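PDB 4L9A: AB hydrolase-1 domain-containing protein from Streptococcus mutans, which probably hydrolyses carboxylic esters as a carboxylesterase of the alpha/beta hydrolase family. Local coordinates for residues 138-148 against 236-247; 25-34 against 74-84. All coordinates share one frame; numbering follows the deposited sequence.

Interaction 1: residues 138-148 against 236-247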
loop_
_atom_site.group_PDB
_atom_site.type_symbol
_atom_site.label_atom_id
_atom_site.label_comp_id
_atom_site.label_asym_id
_atom_site.label_seq_id
_atom_site.Cartn_x
_atom_site.Cartn_y
_atom_site.Cartn_z
ATOM N N PHE A 138 -8.279 3.272 8.705
ATOM C CA PHE A 138 -7.721 2.967 7.396
ATOM C C PHE A 138 -7.293 4.266 6.734
ATOM O O PHE A 138 -8.048 5.232 6.725
ATOM C CB PHE A 138 -8.756 2.251 6.527
ATOM C CG PHE A 138 -8.298 2.013 5.111
ATOM C CD1 PHE A 138 -7.386 1.006 4.823
ATOM C CD2 PHE A 138 -8.789 2.795 4.069
ATOM C CE1 PHE A 138 -6.956 0.779 3.520
ATOM C CE2 PHE A 138 -8.367 2.583 2.775
ATOM C CZ PHE A 138 -7.445 1.573 2.492
ATOM N N ILE A 139 -6.076 4.291 6.200
ATOM C CA ILE A 139 -5.568 5.452 5.481
ATOM C C ILE A 139 -5.232 4.998 4.068
ATOM O O ILE A 139 -4.304 4.220 3.855
ATOM C CB ILE A 139 -4.301 6.034 6.144
ATOM C CG1 ILE A 139 -4.502 6.216 7.657
ATOM C CG2 ILE A 139 -3.902 7.333 5.474
ATOM C CD1 ILE A 139 -5.623 7.170 8.026
ATOM N N GLY A 140 -6.003 5.439 3.087
ATOM C CA GLY A 140 -5.779 4.928 1.749
ATOM C C GLY A 140 -5.323 6.001 0.786
ATOM O O GLY A 140 -5.964 7.039 0.648
ATOM N N LEU A 141 -4.203 5.749 0.129
ATOM C CA LEU A 141 -3.734 6.617 -0.933
ATOM C C LEU A 141 -4.114 5.974 -2.263
ATOM O O LEU A 141 -3.495 5.001 -2.684
ATOM C CB LEU A 141 -2.218 6.824 -0.834
ATOM C CG LEU A 141 -1.678 7.452 0.459
ATOM C CD1 LEU A 141 -2.579 8.564 1.001
ATOM C CD2 LEU A 141 -1.447 6.381 1.533
ATOM N N GLU A 142 -5.154 6.513 -2.910
ATOM C CA GLU A 142 -5.725 5.909 -4.121
ATOM C C GLU A 142 -5.766 4.374 -4.091
ATOM O O GLU A 142 -5.240 3.692 -4.981
ATOM C CB GLU A 142 -5.029 6.447 -5.384
ATOM C CG GLU A 142 -5.447 7.913 -5.652
ATOM C CD GLU A 142 -5.125 8.412 -7.044
ATOM O OE1 GLU A 142 -4.520 7.666 -7.853
ATOM O OE2 GLU A 142 -5.471 9.581 -7.322
ATOM N N PRO A 143 -6.382 3.822 -3.042
ATOM C CA PRO A 143 -6.513 2.363 -2.968
ATOM C C PRO A 143 -7.318 1.849 -4.157
ATOM O O PRO A 143 -8.275 2.503 -4.583
ATOM C CB PRO A 143 -7.277 2.142 -1.658
ATOM C CG PRO A 143 -8.031 3.428 -1.441
ATOM C CD PRO A 143 -7.125 4.515 -1.977
ATOM N N THR A 144 -6.918 0.702 -4.695
ATOM C CA THR A 144 -7.531 0.170 -5.900
ATOM C C THR A 144 -8.966 -0.282 -5.625
ATOM O O THR A 144 -9.190 -1.129 -4.756
ATOM C CB THR A 144 -6.690 -0.999 -6.470
ATOM O OG1 THR A 144 -5.313 -0.598 -6.543
ATOM C CG2 THR A 144 -7.179 -1.372 -7.868
ATOM N N THR A 145 -9.935 0.293 -6.346
ATOM C CA THR A 145 -11.336 -0.112 -6.202
ATOM C C THR A 145 -11.692 -1.277 -7.118
ATOM O O THR A 145 -11.064 -1.486 -8.165
ATOM C CB THR A 145 -12.321 1.022 -6.537
ATOM O OG1 THR A 145 -12.096 1.471 -7.885
ATOM C CG2 THR A 145 -12.177 2.187 -5.559
ATOM N N VAL A 146 -12.720 -2.023 -6.729
ATOM C CA VAL A 146 -13.223 -3.097 -7.564
ATOM C C VAL A 146 -13.629 -2.507 -8.914
ATOM O O VAL A 146 -13.393 -3.110 -9.962
ATOM C CB VAL A 146 -14.424 -3.798 -6.917
ATOM C CG1 VAL A 146 -15.078 -4.735 -7.908
ATOM C CG2 VAL A 146 -13.985 -4.548 -5.659
HETATM N N MSE A 147 -14.201 -1.308 -8.889
HETATM C CA MSE A 147 -14.571 -0.641 -10.132
HETATM C C MSE A 147 -13.378 -0.441 -11.065
HETATM O O MSE A 147 -13.405 -0.886 -12.212
HETATM C CB MSE A 147 -15.234 0.703 -9.859
HETATM C CG MSE A 147 -15.819 1.347 -11.110
HETATM SE SE MSE A 147 -15.924 3.288 -10.931
HETATM C CE MSE A 147 -14.082 3.720 -11.429
ATOM N N ILE A 148 -12.338 0.233 -10.583
ATOM C CA ILE A 148 -11.185 0.507 -11.434
ATOM C C ILE A 148 -10.498 -0.807 -11.817
ATOM O O ILE A 148 -10.000 -0.956 -12.928
ATOM C CB ILE A 148 -10.186 1.504 -10.779
ATOM C CG1 ILE A 148 -9.376 2.255 -11.843
ATOM C CG2 ILE A 148 -9.266 0.799 -9.786
ATOM C CD1 ILE A 148 -10.190 3.198 -12.673
ATOM N N ILE A 236 -9.802 7.282 6.059
ATOM C CA ILE A 236 -9.401 8.526 5.415
ATOM C C ILE A 236 -8.809 8.174 4.055
ATOM O O ILE A 236 -7.755 7.530 3.972
ATOM C CB ILE A 236 -8.365 9.326 6.227
ATOM C CG1 ILE A 236 -8.782 9.460 7.697
ATOM C CG2 ILE A 236 -8.178 10.707 5.603
ATOM C CD1 ILE A 236 -9.952 10.364 7.908
ATOM N N VAL A 237 -9.501 8.566 2.991
ATOM C CA VAL A 237 -9.046 8.251 1.636
ATOM C C VAL A 237 -8.593 9.530 0.933
ATOM O O VAL A 237 -9.275 10.562 0.999
ATOM C CB VAL A 237 -10.153 7.527 0.831
ATOM C CG1 VAL A 237 -9.789 7.394 -0.653
ATOM C CG2 VAL A 237 -10.428 6.166 1.442
ATOM N N PHE A 238 -7.427 9.460 0.294
ATOM C CA PHE A 238 -6.887 10.558 -0.500
ATOM C C PHE A 238 -6.853 10.135 -1.953
ATOM O O PHE A 238 -6.401 9.036 -2.280
ATOM C CB PHE A 238 -5.444 10.901 -0.071
ATOM C CG PHE A 238 -5.334 11.438 1.326
ATOM C CD1 PHE A 238 -5.376 10.578 2.420
ATOM C CD2 PHE A 238 -5.170 12.793 1.550
ATOM C CE1 PHE A 238 -5.272 11.067 3.720
ATOM C CE2 PHE A 238 -5.065 13.292 2.844
ATOM C CZ PHE A 238 -5.123 12.432 3.928
ATOM N N SER A 239 -7.287 11.027 -2.832
ATOM C CA SER A 239 -7.338 10.731 -4.246
ATOM C C SER A 239 -7.283 12.016 -5.057
ATOM O O SER A 239 -7.697 13.076 -4.588
ATOM C CB SER A 239 -8.640 9.992 -4.562
ATOM O OG SER A 239 -8.980 10.121 -5.930
ATOM N N GLU A 240 -6.788 11.912 -6.281
ATOM C CA GLU A 240 -6.902 13.008 -7.234
ATOM C C GLU A 240 -8.385 13.346 -7.432
ATOM O O GLU A 240 -9.238 12.458 -7.367
ATOM C CB GLU A 240 -6.235 12.620 -8.559
ATOM C CG GLU A 240 -4.721 12.363 -8.427
ATOM C CD GLU A 240 -4.127 11.716 -9.668
ATOM O OE1 GLU A 240 -3.728 12.446 -10.589
ATOM O OE2 GLU A 240 -4.080 10.471 -9.728
ATOM N N SER A 241 -8.694 14.624 -7.667
ATOM C CA SER A 241 -10.085 15.076 -7.730
ATOM C C SER A 241 -10.959 14.330 -8.743
ATOM O O SER A 241 -12.141 14.111 -8.493
ATOM C CB SER A 241 -10.169 16.589 -8.007
ATOM O OG SER A 241 -9.548 16.916 -9.235
ATOM N N PHE A 242 -10.399 13.934 -9.884
ATOM C CA PHE A 242 -11.240 13.330 -10.919
ATOM C C PHE A 242 -11.810 11.948 -10.547
ATOM O O PHE A 242 -12.696 11.431 -11.224
ATOM C CB PHE A 242 -10.534 13.307 -12.278
ATOM C CG PHE A 242 -9.320 12.424 -12.326
ATOM C CD1 PHE A 242 -9.444 11.068 -12.580
ATOM C CD2 PHE A 242 -8.052 12.954 -12.143
ATOM C CE1 PHE A 242 -8.322 10.250 -12.632
ATOM C CE2 PHE A 242 -6.926 12.139 -12.189
ATOM C CZ PHE A 242 -7.062 10.788 -12.431
ATOM N N ARG A 243 -11.323 11.368 -9.456
ATOM C CA ARG A 243 -11.840 10.088 -8.986
ATOM C C ARG A 243 -12.851 10.197 -7.845
ATOM O O ARG A 243 -13.187 9.194 -7.223
ATOM C CB ARG A 243 -10.680 9.204 -8.539
ATOM C CG ARG A 243 -9.865 8.715 -9.702
ATOM C CD ARG A 243 -9.717 7.223 -9.617
ATOM N NE ARG A 243 -8.395 6.903 -9.170
ATOM C CZ ARG A 243 -7.984 5.701 -8.786
ATOM N NH1 ARG A 243 -8.799 4.648 -8.767
ATOM N NH2 ARG A 243 -6.734 5.575 -8.412
ATOM N N GLU A 244 -13.350 11.401 -7.580
ATOM C CA GLU A 244 -14.208 11.615 -6.414
ATOM C C GLU A 244 -15.425 10.676 -6.333
ATOM O O GLU A 244 -15.665 10.046 -5.298
ATOM C CB GLU A 244 -14.657 13.077 -6.335
ATOM C CG GLU A 244 -15.590 13.375 -5.158
ATOM C CD GLU A 244 -16.258 14.738 -5.273
ATOM O OE1 GLU A 244 -16.440 15.219 -6.406
ATOM O OE2 GLU A 244 -16.588 15.332 -4.233
ATOM N N LYS A 245 -16.192 10.584 -7.417
ATOM C CA LYS A 245 -17.413 9.773 -7.406
ATOM C C LYS A 245 -17.130 8.287 -7.154
ATOM O O LYS A 245 -17.806 7.634 -6.354
ATOM C CB LYS A 245 -18.189 9.941 -8.712
ATOM C CG LYS A 245 -19.515 9.207 -8.713
ATOM C CD LYS A 245 -20.282 9.424 -10.006
ATOM C CE LYS A 245 -21.576 8.625 -9.993
ATOM N NZ LYS A 245 -22.384 8.918 -8.771
ATOM N N GLU A 246 -16.136 7.766 -7.859
ATOM C CA GLU A 246 -15.687 6.389 -7.687
ATOM C C GLU A 246 -15.459 6.067 -6.203
ATOM O O GLU A 246 -16.006 5.100 -5.677
ATOM C CB GLU A 246 -14.402 6.170 -8.497
ATOM C CG GLU A 246 -13.623 4.883 -8.144
ATOM C CD GLU A 246 -12.225 4.857 -8.760
ATOM O OE1 GLU A 246 -11.881 5.802 -9.502
ATOM O OE2 GLU A 246 -11.464 3.901 -8.494
ATOM N N TYR A 247 -14.676 6.903 -5.531
ATOM C CA TYR A 247 -14.380 6.703 -4.116
ATOM C C TYR A 247 -15.586 6.913 -3.189
ATOM O O TYR A 247 -15.790 6.142 -2.257
ATOM C CB TYR A 247 -13.161 7.524 -3.687
ATOM C CG TYR A 247 -11.877 6.854 -4.124
ATOM C CD1 TYR A 247 -11.529 5.593 -3.632
ATOM C CD2 TYR A 247 -11.033 7.452 -5.041
ATOM C CE1 TYR A 247 -10.381 4.966 -4.025
ATOM C CE2 TYR A 247 -9.870 6.825 -5.445
ATOM C CZ TYR A 247 -9.552 5.584 -4.931
ATOM O OH TYR A 247 -8.405 4.957 -5.330
HETATM O O HOH W 1 -6.214 3.214 -7.470
#
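I139, G140 and L141 pair in parallel with I236, V237 and F238, strand axes 4.8 Å apart and 6° from alignment. They are neighbours in the central sheet of the alpha/beta hydrolase fold. I236 uses its N and O on F138 and G140, F238 its N and O on G140 and E142. On one face the I139 and I236 side chains run alongside each other, as do L141 and F238, where L141 CD1 meets F238 CD1 at 3.7 Å. On the other face V237 CG2 lies at the edge of the F138 ring.

E142 extends its carboxylate past S239, and OE2 takes E240 N on its anti lone pair at 2.9 Å. OE1 is met from above the carboxylate plane by R243 NH2, in a salt bridge of 3.1 Å, and also bonds H268 ND1. That bond, and the place of E142 directly after strand 134-141, are consistent with the acid–histidine pairing of a catalytic triad. E240 OE2 comes within 2.9 Å of E142 OE2, the carboxylates nearly coplanar, while R164 pairs with E240 OE1.

T145 N-caps the helix. Its OG1 sits between the backbone N and carbonyl carbon (chi1 58°), accepting from I148 N and donating to E246 OE2 at 2.6 Å. R243 NH1 grips that oxygen too, on the syn side; Y158 OH bonds OE1, whose modelled position is less certain. Y247 OH lies above one face of the R243 guanidinium, toward its edge, and donates to P143 O at 2.6 Å, from above the carbonyl plane. A water bridges E142 O and R243 NH2.

Interaction 2: residues 25-34 against 74-84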
loop_
_atom_site.group_PDB
_atom_site.type_symbol
_atom_site.label_atom_id
_atom_site.label_comp_id
_atom_site.label_asym_id
_atom_site.label_seq_id
_atom_site.Cartn_x
_atom_site.Cartn_y
_atom_site.Cartn_z
HETATM N N MSE A 25 13.348 -10.749 8.178
HETATM C CA MSE A 25 12.645 -11.722 7.348
HETATM C C MSE A 25 11.774 -12.559 8.265
HETATM O O MSE A 25 12.287 -13.328 9.064
HETATM C CB MSE A 25 13.626 -12.643 6.610
HETATM C CG MSE A 25 14.409 -11.983 5.494
HETATM SE SE MSE A 25 13.270 -11.406 3.981
HETATM C CE MSE A 25 14.398 -12.091 2.511
ATOM N N VAL A 26 10.455 -12.403 8.161
ATOM C CA VAL A 26 9.539 -13.184 8.985
ATOM C C VAL A 26 9.063 -14.407 8.208
ATOM O O VAL A 26 8.721 -14.305 7.033
ATOM C CB VAL A 26 8.312 -12.336 9.395
ATOM C CG1 VAL A 26 7.359 -13.158 10.252
ATOM C CG2 VAL A 26 8.773 -11.094 10.126
ATOM N N ASN A 27 9.036 -15.563 8.857
ATOM C CA ASN A 27 8.604 -16.783 8.180
ATOM C C ASN A 27 7.094 -16.857 7.977
ATOM O O ASN A 27 6.329 -16.513 8.877
ATOM C CB ASN A 27 9.088 -18.017 8.938
ATOM C CG ASN A 27 10.587 -18.216 8.818
ATOM O OD1 ASN A 27 11.178 -17.949 7.768
ATOM N ND2 ASN A 27 11.209 -18.685 9.899
ATOM N N THR A 28 6.673 -17.286 6.789
ATOM C CA THR A 28 5.246 -17.517 6.514
ATOM C C THR A 28 5.052 -18.748 5.641
ATOM O O THR A 28 6.020 -19.318 5.141
ATOM C CB THR A 28 4.569 -16.330 5.777
ATOM O OG1 THR A 28 4.899 -16.370 4.379
ATOM C CG2 THR A 28 4.987 -14.992 6.373
ATOM N N LEU A 29 3.799 -19.141 5.434
ATOM C CA LEU A 29 3.504 -20.234 4.518
ATOM C C LEU A 29 3.959 -19.908 3.093
ATOM O O LEU A 29 4.188 -20.821 2.301
ATOM C CB LEU A 29 2.014 -20.599 4.544
ATOM C CG LEU A 29 1.502 -21.175 5.861
ATOM C CD1 LEU A 29 0.020 -21.578 5.785
ATOM C CD2 LEU A 29 2.328 -22.357 6.263
ATOM N N LEU A 30 4.083 -18.614 2.778
ATOM C CA LEU A 30 4.556 -18.168 1.464
ATOM C C LEU A 30 6.078 -17.996 1.414
ATOM O O LEU A 30 6.630 -17.461 0.435
ATOM C CB LEU A 30 3.903 -16.842 1.067
ATOM C CG LEU A 30 2.393 -16.896 0.899
ATOM C CD1 LEU A 30 1.836 -15.498 0.575
ATOM C CD2 LEU A 30 2.051 -17.908 -0.190
ATOM N N GLY A 31 6.752 -18.463 2.459
ATOM C CA GLY A 31 8.193 -18.290 2.552
ATOM C C GLY A 31 8.485 -16.973 3.248
ATOM O O GLY A 31 7.564 -16.304 3.725
ATOM N N PRO A 32 9.764 -16.594 3.319
ATOM C CA PRO A 32 10.114 -15.427 4.127
ATOM C C PRO A 32 9.576 -14.140 3.537
ATOM O O PRO A 32 9.503 -13.972 2.309
ATOM C CB PRO A 32 11.653 -15.432 4.114
ATOM C CG PRO A 32 12.019 -16.899 3.866
ATOM C CD PRO A 32 10.956 -17.367 2.900
ATOM N N ILE A 33 9.180 -13.234 4.421
ATOM C CA ILE A 33 8.657 -11.940 3.975
ATOM C C ILE A 33 9.460 -10.847 4.665
ATOM O O ILE A 33 9.621 -10.867 5.871
ATOM C CB ILE A 33 7.168 -11.804 4.302
ATOM C CG1 ILE A 33 6.370 -12.886 3.569
ATOM C CG2 ILE A 33 6.641 -10.395 3.924
ATOM C CD1 ILE A 33 6.283 -12.669 2.020
ATOM N N TYR A 34 9.966 -9.900 3.889
ATOM C CA TYR A 34 10.722 -8.782 4.437
ATOM C C TYR A 34 9.838 -7.759 5.154
ATOM O O TYR A 34 8.843 -7.255 4.603
ATOM C CB TYR A 34 11.492 -8.105 3.314
ATOM C CG TYR A 34 12.362 -6.936 3.723
ATOM C CD1 TYR A 34 13.657 -7.146 4.190
ATOM C CD2 TYR A 34 11.911 -5.622 3.584
ATOM C CE1 TYR A 34 14.468 -6.090 4.536
ATOM C CE2 TYR A 34 12.725 -4.548 3.921
ATOM C CZ TYR A 34 14.002 -4.792 4.399
ATOM O OH TYR A 34 14.823 -3.745 4.743
ATOM N N THR A 74 6.280 -2.232 8.243
ATOM C CA THR A 74 6.187 -2.251 6.795
ATOM C C THR A 74 6.373 -3.678 6.308
ATOM O O THR A 74 7.153 -4.456 6.890
ATOM C CB THR A 74 7.216 -1.318 6.135
ATOM O OG1 THR A 74 8.532 -1.863 6.290
ATOM C CG2 THR A 74 7.162 0.090 6.757
ATOM N N ILE A 75 5.673 -4.010 5.232
ATOM C CA ILE A 75 5.687 -5.352 4.669
ATOM C C ILE A 75 5.895 -5.304 3.154
ATOM O O ILE A 75 5.158 -4.609 2.441
ATOM C CB ILE A 75 4.354 -6.083 4.970
ATOM C CG1 ILE A 75 4.115 -6.164 6.481
ATOM C CG2 ILE A 75 4.348 -7.480 4.354
ATOM C CD1 ILE A 75 2.753 -6.758 6.856
ATOM N N ASP A 76 6.897 -6.033 2.661
ATOM C CA ASP A 76 7.135 -6.144 1.219
ATOM C C ASP A 76 6.446 -7.390 0.652
ATOM O O ASP A 76 6.673 -8.496 1.126
ATOM C CB ASP A 76 8.636 -6.212 0.901
ATOM C CG ASP A 76 9.361 -4.897 1.166
ATOM O OD1 ASP A 76 8.765 -4.002 1.819
ATOM O OD2 ASP A 76 10.535 -4.766 0.745
ATOM N N ALA A 77 5.611 -7.216 -0.371
ATOM C CA ALA A 77 4.973 -8.362 -1.017
ATOM C C ALA A 77 6.017 -9.210 -1.744
ATOM O O ALA A 77 7.097 -8.725 -2.086
ATOM C CB ALA A 77 3.878 -7.890 -2.004
ATOM N N PRO A 78 5.703 -10.487 -1.980
ATOM C CA PRO A 78 6.605 -11.295 -2.806
ATOM C C PRO A 78 6.940 -10.552 -4.095
ATOM O O PRO A 78 6.115 -9.768 -4.595
ATOM C CB PRO A 78 5.762 -12.541 -3.112
ATOM C CG PRO A 78 4.877 -12.670 -1.917
ATOM C CD PRO A 78 4.533 -11.255 -1.522
ATOM N N ASN A 79 8.133 -10.794 -4.627
ATOM C CA ASN A 79 8.554 -10.172 -5.881
ATOM C C ASN A 79 8.611 -8.643 -5.852
ATOM O O ASN A 79 8.508 -7.977 -6.897
ATOM C CB ASN A 79 7.652 -10.620 -7.031
ATOM C CG ASN A 79 7.729 -12.112 -7.279
ATOM O OD1 ASN A 79 8.807 -12.716 -7.229
ATOM N ND2 ASN A 79 6.580 -12.718 -7.559
ATOM N N SER A 80 8.769 -8.081 -4.665
ATOM C CA SER A 80 8.947 -6.642 -4.552
ATOM C C SER A 80 9.946 -6.292 -3.471
ATOM O O SER A 80 10.101 -7.031 -2.496
ATOM C CB SER A 80 7.613 -5.962 -4.233
ATOM O OG SER A 80 7.330 -6.081 -2.856
ATOM N N GLY A 81 10.605 -5.151 -3.626
ATOM C CA GLY A 81 11.488 -4.671 -2.588
ATOM C C GLY A 81 12.489 -5.749 -2.210
ATOM O O GLY A 81 13.132 -6.327 -3.080
ATOM N N TYR A 82 12.618 -6.033 -0.919
ATOM C CA TYR A 82 13.612 -7.008 -0.498
ATOM C C TYR A 82 12.984 -8.348 -0.125
ATOM O O TYR A 82 13.676 -9.232 0.372
ATOM C CB TYR A 82 14.471 -6.465 0.650
ATOM C CG TYR A 82 15.277 -5.239 0.271
ATOM C CD1 TYR A 82 16.483 -5.355 -0.421
ATOM C CD2 TYR A 82 14.840 -3.968 0.614
ATOM C CE1 TYR A 82 17.219 -4.234 -0.770
ATOM C CE2 TYR A 82 15.577 -2.841 0.274
ATOM C CZ TYR A 82 16.760 -2.979 -0.423
ATOM O OH TYR A 82 17.484 -1.847 -0.767
ATOM N N SER A 83 11.681 -8.512 -0.338
ATOM C CA SER A 83 11.114 -9.854 -0.167
ATOM C C SER A 83 11.630 -10.764 -1.275
ATOM O O SER A 83 12.077 -10.284 -2.313
ATOM C CB SER A 83 9.588 -9.834 -0.124
ATOM O OG SER A 83 9.136 -9.494 1.184
ATOM N N PRO A 84 11.587 -12.085 -1.055
ATOM C CA PRO A 84 12.135 -12.996 -2.064
ATOM C C PRO A 84 11.316 -12.998 -3.357
ATOM O O PRO A 84 10.117 -12.653 -3.369
ATOM C CB PRO A 84 12.039 -14.374 -1.388
ATOM C CG PRO A 84 11.969 -14.086 0.090
ATOM C CD PRO A 84 11.158 -12.798 0.161
#
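The hydroxyl of S83 is wedged between two backbones: OG accepts from Y34 N at 2.9 Å and donates to D76 O at 2.7 Å. The companion bond is direct, D76 N reaching Y34 O at 3.0 Å, nearly straight (172°). Y34 and D76 thus resemble an antiparallel hydrogen-bonded pair with one of its two bonds relayed through a serine. D76 is tied down: OD2 takes Y82 N on its anti lone pair at 3.0 Å and also accepts from S54 OG, while T55 N bonds OD1. The carboxylate holds the turn at Y82 and ties this loop to the start of helix 55-58.

Such an aspartate recalls the D-x-x-G-x-G-x-S pattern of many alpha/beta hydrolases, with N79 in place of the first glycine and G81 and S83 at the later positions. The loop folds through a type II turn from A77 to S80 and a type II' turn from S80 to S83.

Y82 CB stands over the centre of the Y34 ring, a CH-pi contact of 3.7 Å to the centroid; chi1 of -179° swings that ring away from its own backbone N and alongside Y82, and the two rings meet obliquely with planes at 50°. Y200 meets the Y82 ring. Toward helix 93-106, I33 CG2 packs on I75 CG2 at 3.7 Å, with W96 touching both isoleucines, and I33 CD1 reaches the ring of P78. At the more exposed side the P84 ring packs on P32, CG 4.3 Å from P32 CB, and the selenomethionine methyl M25 CE meets P84 CG tip to tip at 4.0 Å.

How the interactions relate
Interactions 1 and 2 use two parts of one eight-stranded sheet, on opposite sides of the chain's centre. Their centres are 26 Å apart and their nearest atoms about 12 Å, so they do not touch. Interaction 2 works at the neighbouring strands 33-38 and 71-75, which are antiparallel; interaction 1 joins the parallel strands 134-141 and 235-239. Strands 43-47 and 111-117 lie between the two pairs. Along the chain they come in series, 25-34 with 74-84 closing before 138-148 with 236-247 opens. The pair illustrates how one sheet orders separate loops: interaction 1 places E142, bonded to H268, after strand 134-141, while interaction 2 pins the loop that follows strand 71-75.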